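PDB 4KWY: LPS-assembly lipoprotein from Caulobacter crescentus, which probably helps assemble lipopolysaccharide at the outer membrane, as a lipoprotein of the LptE family. Local coordinates for residues Glu86-Arg91 / Leu128-Trp133. Numbering follows the deposited sequence.
Sequences EVHKGR and LDLATW
His-88 lies flat against Trp-133 in an offset stack: the imidazole and the five-membered ring of the indole have centroids 4.0 Å apart and planes only 11° from parallel. Trp-133 CD1 sits over the middle of the imidazole face, while His-88 CB lies 3.8 Å from the centroid of the indole five-membered ring, over its face, in a CH-pi contact. At the imidazole edge, His-88 NE2 donates to Asp-129 OD1 over 2.8 Å, with an N-H...O angle of 158° and the acceptor close to the ring plane. Stack and bond together fix the rotation of the imidazole. Asp-129 and Trp-133 are one helical turn apart, and in both CG is anti to the backbone N (chi1 -173° in Trp-133), which sends carboxylate and indole to the same histidine. The other carboxylate oxygen, Asp-129 OD2, accepts a 2.6 Å bond from a water that also donates to Lys-89 O. Farther along the indole, Val-87 CG2 packs on Trp-133 CH2 at 3.5 Å. Replacing Trp-133 by an alanine would probably strip one imidazole face and Val-87 CG2 of their partner, leaving the ring held mainly by Asp-129. In the sheet, Val-87 and His-88 both bond to Leu-78 of strand 67-80, a classic beta bulge; Tyr-44 also meets the indole, ring planes steeply inclined. Residues 128-133 of helix 104-135 thus pack roughly antiparallel to residues 86-91 of strand 86-99, part of the helix-on-sheet architecture of this LptE-family fold.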
# COMPACT_ATOMS: atom_id res chain seq x y z
N GLU A 86 -18.91 -1.48 5.63
CA GLU A 86 -17.63 -2.16 5.56
C GLU A 86 -17.91 -3.58 5.07
O GLU A 86 -18.67 -4.32 5.71
CB GLU A 86 -16.96 -2.11 6.93
CG GLU A 86 -15.52 -2.58 6.94
CD GLU A 86 -15.10 -3.00 8.34
OE1 GLU A 86 -14.98 -2.11 9.21
OE2 GLU A 86 -15.02 -4.23 8.59
N VAL A 87 -17.37 -3.93 3.89
CA VAL A 87 -17.65 -5.22 3.24
C VAL A 87 -16.48 -6.18 3.36
O VAL A 87 -16.66 -7.40 3.14
CB VAL A 87 -18.10 -5.06 1.76
CG1 VAL A 87 -19.46 -4.40 1.67
CG2 VAL A 87 -17.06 -4.33 0.91
N HIS A 88 -15.30 -5.65 3.74
CA HIS A 88 -14.05 -6.38 3.91
C HIS A 88 -13.02 -5.49 4.59
O HIS A 88 -13.04 -4.27 4.41
CB HIS A 88 -13.53 -6.87 2.54
CG HIS A 88 -12.40 -7.86 2.60
ND1 HIS A 88 -12.44 -8.96 3.46
CD2 HIS A 88 -11.27 -7.93 1.86
CE1 HIS A 88 -11.30 -9.61 3.25
NE2 HIS A 88 -10.58 -9.04 2.29
N LYS A 89 -12.11 -6.09 5.34
CA LYS A 89 -11.02 -5.36 5.99
C LYS A 89 -9.72 -6.24 6.04
O LYS A 89 -9.72 -7.41 5.61
CB LYS A 89 -11.44 -4.82 7.37
CG LYS A 89 -11.43 -5.77 8.56
CD LYS A 89 -11.78 -4.95 9.80
CE LYS A 89 -11.62 -5.68 11.11
NZ LYS A 89 -12.05 -4.85 12.27
N GLY A 90 -8.63 -5.64 6.51
CA GLY A 90 -7.36 -6.32 6.64
C GLY A 90 -6.31 -5.52 7.37
O GLY A 90 -6.51 -4.34 7.72
N ARG A 91 -5.18 -6.19 7.62
CA ARG A 91 -3.97 -5.67 8.23
C ARG A 91 -2.81 -6.19 7.40
O ARG A 91 -2.81 -7.35 7.02
CB ARG A 91 -3.87 -6.06 9.72
CG ARG A 91 -2.53 -5.76 10.42
CD ARG A 91 -2.14 -4.28 10.50
NE ARG A 91 -0.80 -4.13 11.09
CZ ARG A 91 -0.54 -3.47 12.21
NH1 ARG A 91 -1.51 -2.83 12.86
NH2 ARG A 91 0.70 -3.41 12.68
N LEU A 128 -3.82 -8.83 -3.94
CA LEU A 128 -4.00 -10.28 -3.95
C LEU A 128 -5.15 -10.65 -3.01
O LEU A 128 -5.98 -11.46 -3.37
CB LEU A 128 -2.67 -10.97 -3.54
CG LEU A 128 -2.76 -12.44 -3.08
CD1 LEU A 128 -2.91 -13.40 -4.25
CD2 LEU A 128 -1.57 -12.83 -2.21
N ASP A 129 -5.20 -10.02 -1.82
CA ASP A 129 -6.25 -10.22 -0.82
C ASP A 129 -7.65 -9.76 -1.35
O ASP A 129 -8.64 -10.48 -1.19
CB ASP A 129 -5.86 -9.47 0.45
CG ASP A 129 -6.72 -9.74 1.65
OD1 ASP A 129 -7.90 -9.34 1.64
OD2 ASP A 129 -6.18 -10.27 2.65
N LEU A 130 -7.69 -8.61 -2.03
CA LEU A 130 -8.91 -8.07 -2.64
C LEU A 130 -9.35 -8.88 -3.86
O LEU A 130 -10.56 -9.05 -4.07
CB LEU A 130 -8.71 -6.61 -3.06
CG LEU A 130 -8.51 -5.56 -1.99
CD1 LEU A 130 -8.09 -4.28 -2.63
CD2 LEU A 130 -9.76 -5.30 -1.19
N ALA A 131 -8.37 -9.36 -4.68
CA ALA A 131 -8.65 -10.18 -5.88
C ALA A 131 -9.24 -11.52 -5.48
O ALA A 131 -10.12 -12.02 -6.18
CB ALA A 131 -7.39 -10.40 -6.70
N THR A 132 -8.81 -12.06 -4.33
CA THR A 132 -9.28 -13.30 -3.71
C THR A 132 -10.72 -13.09 -3.24
O THR A 132 -11.56 -13.97 -3.39
CB THR A 132 -8.32 -13.71 -2.56
OG1 THR A 132 -7.00 -13.87 -3.10
CG2 THR A 132 -8.74 -15.01 -1.86
N TRP A 133 -11.00 -11.91 -2.69
CA TRP A 133 -12.32 -11.53 -2.18
C TRP A 133 -13.35 -11.33 -3.35
O TRP A 133 -14.44 -11.91 -3.30
CB TRP A 133 -12.17 -10.28 -1.29
CG TRP A 133 -13.42 -9.90 -0.58
CD1 TRP A 133 -13.92 -10.43 0.57
CD2 TRP A 133 -14.33 -8.87 -0.97
NE1 TRP A 133 -15.09 -9.80 0.92
CE2 TRP A 133 -15.37 -8.84 -0.02
CE3 TRP A 133 -14.39 -7.99 -2.07
CZ2 TRP A 133 -16.45 -7.96 -0.12
CZ3 TRP A 133 -15.46 -7.12 -2.17
CH2 TRP A 133 -16.47 -7.11 -1.21
O HOH W 1 -7.94 -9.56 4.49